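Local coordinates for protein L-fuculose phosphate aldolase (PDB 4C24) that belongs to the class II aldolase and adducin-type family of metal-dependent aldolases and binds a zinc ion through a cluster of histidines, at residues K10-V21 against F52-V62. Residues are numbered along the deposited sequence; the frame is centred on the assembly and turned at random.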
loop_
_atom_site.group_PDB
_atom_site.type_symbol
_atom_site.label_atom_id
_atom_site.label_comp_id
_atom_site.label_asym_id
_atom_site.label_seq_id
_atom_site.Cartn_x
_atom_site.Cartn_y
_atom_site.Cartn_z
ATOM N N LYS A 10 -3.648 -29.057 11.839
ATOM C CA LYS A 10 -3.461 -27.981 12.808
ATOM C C LYS A 10 -2.336 -27.020 12.416
ATOM O O LYS A 10 -2.481 -25.790 12.466
ATOM C CB LYS A 10 -3.243 -28.550 14.206
ATOM C CG LYS A 10 -4.441 -29.321 14.746
ATOM C CD LYS A 10 -4.148 -29.827 16.145
ATOM C CE LYS A 10 -5.368 -30.497 16.754
ATOM N NZ LYS A 10 -5.083 -30.967 18.140
ATOM N N GLN A 11 -1.209 -27.599 12.009
ATOM C CA GLN A 11 -0.067 -26.815 11.581
ATOM C C GLN A 11 -0.416 -25.985 10.365
ATOM O O GLN A 11 0.055 -24.842 10.239
ATOM C CB GLN A 11 1.101 -27.721 11.223
ATOM C CG GLN A 11 1.703 -28.460 12.396
ATOM C CD GLN A 11 2.643 -29.553 11.926
ATOM O OE1 GLN A 11 2.263 -30.411 11.131
ATOM N NE2 GLN A 11 3.883 -29.506 12.392
ATOM N N GLU A 12 -1.217 -26.575 9.471
ATOM C CA GLU A 12 -1.625 -25.898 8.250
ATOM C C GLU A 12 -2.515 -24.700 8.552
ATOM O O GLU A 12 -2.334 -23.641 7.949
ATOM C CB GLU A 12 -2.254 -26.841 7.229
ATOM C CG GLU A 12 -2.365 -26.229 5.836
ATOM C CD GLU A 12 -2.947 -27.169 4.795
ATOM O OE1 GLU A 12 -3.985 -27.817 5.066
ATOM O OE2 GLU A 12 -2.368 -27.249 3.693
ATOM N N LEU A 13 -3.435 -24.831 9.501
ATOM C CA LEU A 13 -4.229 -23.666 9.932
ATOM C C LEU A 13 -3.349 -22.526 10.403
ATOM O O LEU A 13 -3.559 -21.382 10.063
ATOM C CB LEU A 13 -5.202 -24.042 11.036
ATOM C CG LEU A 13 -6.347 -24.915 10.587
ATOM C CD1 LEU A 13 -7.046 -25.484 11.788
ATOM C CD2 LEU A 13 -7.354 -24.120 9.768
ATOM N N ILE A 14 -2.324 -22.856 11.178
ATOM C CA ILE A 14 -1.378 -21.871 11.677
ATOM C C ILE A 14 -0.621 -21.204 10.537
ATOM O O ILE A 14 -0.481 -19.979 10.511
ATOM C CB ILE A 14 -0.393 -22.535 12.654
ATOM C CG1 ILE A 14 -1.177 -23.161 13.793
ATOM C CG2 ILE A 14 0.626 -21.530 13.182
ATOM C CD1 ILE A 14 -2.078 -22.176 14.470
ATOM N N LYS A 15 -0.149 -22.014 9.589
ATOM C CA LYS A 15 0.577 -21.526 8.425
ATOM C C LYS A 15 -0.257 -20.492 7.659
ATOM O O LYS A 15 0.223 -19.387 7.398
ATOM C CB LYS A 15 0.932 -22.690 7.506
ATOM C CG LYS A 15 1.667 -22.310 6.232
ATOM C CD LYS A 15 1.747 -23.514 5.304
ATOM C CE LYS A 15 1.983 -23.125 3.850
ATOM N NZ LYS A 15 3.378 -22.668 3.603
ATOM N N TYR A 16 -1.503 -20.844 7.334
ATOM C CA TYR A 16 -2.351 -19.934 6.544
ATOM C C TYR A 16 -2.825 -18.707 7.291
ATOM O O TYR A 16 -3.008 -17.668 6.673
ATOM C CB TYR A 16 -3.476 -20.688 5.842
ATOM C CG TYR A 16 -2.926 -21.415 4.639
ATOM C CD1 TYR A 16 -2.716 -20.744 3.435
ATOM C CD2 TYR A 16 -2.518 -22.756 4.728
ATOM C CE1 TYR A 16 -2.188 -21.383 2.328
ATOM C CE2 TYR A 16 -1.977 -23.410 3.620
ATOM C CZ TYR A 16 -1.802 -22.715 2.426
ATOM O OH TYR A 16 -1.270 -23.342 1.322
ATOM N N GLY A 17 -3.020 -18.828 8.595
ATOM C CA GLY A 17 -3.228 -17.693 9.497
ATOM C C GLY A 17 -2.122 -16.681 9.336
ATOM O O GLY A 17 -2.361 -15.506 9.075
ATOM N N LYS A 18 -0.882 -17.150 9.461
ATOM C CA LYS A 18 0.257 -16.303 9.254
ATOM C C LYS A 18 0.297 -15.705 7.854
ATOM O O LYS A 18 0.605 -14.525 7.715
ATOM C CB LYS A 18 1.545 -17.080 9.532
ATOM C CG LYS A 18 1.650 -17.503 10.970
ATOM C CD LYS A 18 2.918 -18.308 11.157
ATOM C CE LYS A 18 3.112 -18.555 12.623
ATOM N NZ LYS A 18 4.475 -19.110 12.832
ATOM N N LYS A 19 0.013 -16.512 6.828
ATOM C CA LYS A 19 0.042 -16.036 5.427
ATOM C C LYS A 19 -0.926 -14.873 5.226
ATOM O O LYS A 19 -0.610 -13.918 4.517
ATOM C CB LYS A 19 -0.263 -17.143 4.415
ATOM N N LEU A 20 -2.073 -14.942 5.874
ATOM C CA LEU A 20 -3.035 -13.827 5.757
ATOM C C LEU A 20 -2.419 -12.506 6.235
ATOM O O LEU A 20 -2.617 -11.468 5.619
ATOM C CB LEU A 20 -4.323 -14.137 6.528
ATOM C CG LEU A 20 -5.290 -15.146 5.927
ATOM C CD1 LEU A 20 -6.342 -15.476 6.968
ATOM C CD2 LEU A 20 -5.970 -14.624 4.658
ATOM N N VAL A 21 -1.629 -12.528 7.319
ATOM C CA VAL A 21 -0.987 -11.303 7.824
ATOM C C VAL A 21 0.244 -10.957 6.983
ATOM O O VAL A 21 0.485 -9.802 6.667
ATOM C CB VAL A 21 -0.580 -11.429 9.314
ATOM C CG1 VAL A 21 -0.044 -10.103 9.853
ATOM C CG2 VAL A 21 -1.738 -11.933 10.161
ATOM N N PHE A 52 -2.680 -14.169 15.321
ATOM C CA PHE A 52 -2.291 -15.269 14.430
ATOM C C PHE A 52 -0.848 -15.724 14.626
ATOM O O PHE A 52 -0.520 -16.893 14.420
ATOM C CB PHE A 52 -2.524 -14.916 12.958
ATOM C CG PHE A 52 -3.965 -15.026 12.515
ATOM C CD1 PHE A 52 -4.845 -15.918 13.125
ATOM C CD2 PHE A 52 -4.430 -14.256 11.464
ATOM C CE1 PHE A 52 -6.168 -16.017 12.709
ATOM C CE2 PHE A 52 -5.751 -14.355 11.035
ATOM C CZ PHE A 52 -6.623 -15.232 11.661
ATOM N N PHE A 53 0.013 -14.796 15.032
ATOM C CA PHE A 53 1.419 -15.120 15.209
ATOM C C PHE A 53 1.739 -15.751 16.560
ATOM O O PHE A 53 2.884 -16.130 16.826
ATOM C CB PHE A 53 2.276 -13.887 14.927
ATOM C CG PHE A 53 2.646 -13.758 13.490
ATOM C CD1 PHE A 53 3.771 -14.414 13.001
ATOM C CD2 PHE A 53 1.846 -13.047 12.607
ATOM C CE1 PHE A 53 4.123 -14.328 11.672
ATOM C CE2 PHE A 53 2.196 -12.955 11.270
ATOM C CZ PHE A 53 3.330 -13.600 10.802
ATOM N N GLU A 54 0.709 -15.892 17.389
ATOM C CA GLU A 54 0.846 -16.487 18.718
ATOM C C GLU A 54 0.046 -17.782 18.869
ATOM O O GLU A 54 0.011 -18.364 19.949
ATOM C CB GLU A 54 0.417 -15.482 19.789
ATOM C CG GLU A 54 1.267 -14.221 19.823
ATOM C CD GLU A 54 1.153 -13.475 21.133
ATOM O OE1 GLU A 54 0.058 -12.951 21.433
ATOM O OE2 GLU A 54 2.166 -13.407 21.862
ATOM N N ILE A 55 -0.590 -18.239 17.794
ATOM C CA ILE A 55 -1.378 -19.471 17.858
ATOM C C ILE A 55 -0.487 -20.718 17.822
ATOM O O ILE A 55 0.313 -20.901 16.894
ATOM C CB ILE A 55 -2.451 -19.549 16.744
ATOM C CG1 ILE A 55 -3.366 -18.324 16.792
ATOM C CG2 ILE A 55 -3.278 -20.829 16.879
ATOM C CD1 ILE A 55 -4.361 -18.284 15.650
ATOM N N LYS A 56 -0.641 -21.569 18.841
ATOM C CA LYS A 56 0.029 -22.866 18.890
ATOM C C LYS A 56 -0.941 -23.970 18.512
ATOM O O LYS A 56 -2.167 -23.788 18.581
ATOM C CB LYS A 56 0.542 -23.143 20.298
ATOM C CG LYS A 56 1.522 -22.120 20.838
ATOM C CD LYS A 56 2.072 -22.631 22.154
ATOM C CE LYS A 56 2.482 -21.506 23.086
ATOM N NZ LYS A 56 1.483 -21.358 24.179
ATOM N N GLU A 57 -0.399 -25.121 18.128
ATOM C CA GLU A 57 -1.202 -26.289 17.807
ATOM C C GLU A 57 -2.230 -26.587 18.910
ATOM O O GLU A 57 -3.383 -26.916 18.617
ATOM C CB GLU A 57 -0.294 -27.496 17.535
ATOM C CG GLU A 57 -1.019 -28.707 16.988
ATOM C CD GLU A 57 -0.107 -29.685 16.268
ATOM O OE1 GLU A 57 0.873 -29.246 15.628
ATOM O OE2 GLU A 57 -0.389 -30.898 16.330
ATOM N N SER A 58 -1.826 -26.436 20.171
ATOM C CA SER A 58 -2.708 -26.702 21.294
ATOM C C SER A 58 -3.842 -25.695 21.439
ATOM O O SER A 58 -4.770 -25.944 22.188
ATOM C CB SER A 58 -1.919 -26.834 22.605
ATOM O OG SER A 58 -1.265 -25.627 22.951
ATOM N N ASP A 59 -3.753 -24.559 20.746
ATOM C CA ASP A 59 -4.829 -23.548 20.768
ATOM C C ASP A 59 -5.916 -23.848 19.742
ATOM O O ASP A 59 -7.021 -23.265 19.815
ATOM C CB ASP A 59 -4.293 -22.152 20.441
ATOM C CG ASP A 59 -3.384 -21.582 21.526
ATOM O OD1 ASP A 59 -3.691 -21.724 22.736
ATOM O OD2 ASP A 59 -2.368 -20.958 21.143
ATOM N N ILE A 60 -5.600 -24.690 18.762
ATOM C CA ILE A 60 -6.601 -25.110 17.740
ATOM C C ILE A 60 -7.686 -25.905 18.435
ATOM O O ILE A 60 -7.435 -26.732 19.314
ATOM C CB ILE A 60 -5.999 -25.899 16.537
ATOM C CG1 ILE A 60 -4.923 -25.062 15.829
ATOM C CG2 ILE A 60 -7.087 -26.398 15.554
ATOM C CD1 ILE A 60 -5.440 -23.781 15.196
ATOM N N VAL A 61 -8.926 -25.607 18.067
ATOM C CA VAL A 61 -10.064 -26.252 18.667
ATOM C C VAL A 61 -10.660 -27.214 17.663
ATOM O O VAL A 61 -10.791 -26.892 16.471
ATOM C CB VAL A 61 -11.142 -25.236 19.129
ATOM C CG1 VAL A 61 -12.339 -25.969 19.695
ATOM C CG2 VAL A 61 -10.592 -24.263 20.169
ATOM N N VAL A 62 -11.002 -28.409 18.137
ATOM C CA VAL A 62 -11.565 -29.422 17.249
ATOM C C VAL A 62 -12.970 -29.706 17.741
ATOM O O VAL A 62 -13.211 -29.875 18.932
ATOM C CB VAL A 62 -10.721 -30.718 17.240
ATOM C CG1 VAL A 62 -11.306 -31.740 16.272
ATOM C CG2 VAL A 62 -9.300 -30.361 16.840
HETATM O O HOH W 1 -5.460 -28.413 19.719
HETATM O O HOH W 2 -1.868 -18.527 12.627
#
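Segment 10-21, on helix 7-22, and the irregular segment 52-62 run past each other in opposite directions, their CA atoms closest at Gly-17 and Phe-52 (5.6 Å) and at Lys-10 and Glu-57 (5.7 Å). In this AraD-like fold of class II aldolases the pairing lays the N-terminal helix against the connection into strand 61-64, and it illustrates how a helix can hold a loop with no direct hydrogen bond between them. Where the helix lacks a side chain, the ring of Phe-52 lies flat: Gly-17 CA stands 4.2 Å from the ring centroid, a CH-pi contact over one face, while Val-21 CG2 meets the ring edge near its plane. The same ring also touches Leu-33 of strand 32-37. Next to it Phe-53 turns one face to Lys-18 CG, again as a CH-pi contact only 15° off the ring normal, and takes Val-21 CB at its edge, 3.7 Å from CE2. Further toward the start of the helix, Ile-60 packs against Leu-13 and the chain of Lys-10, with its CG2 3.9 Å from Leu-13 CD1. Lys-10 leaves with CG beside its backbone N (chi1 -64°) and then stays extended, which carries its methylenes across the modelled conformer of Glu-57 at about a right angle and sets CE against Val-62 CG2. The two charged ends do not pair with each other: Lys-10 NZ forms a salt bridge with Glu-71, and in the conformer described Glu-57 OE2 is hydrogen-bonded to Ser-7 OG. Two waters supply the polar links. One accepts from Lys-10 NZ and donates to the carbonyls of Glu-57 and Ile-60; the other donates to both Ile-14 O, at 2.9 Å, and Phe-52 O, at 2.8 Å.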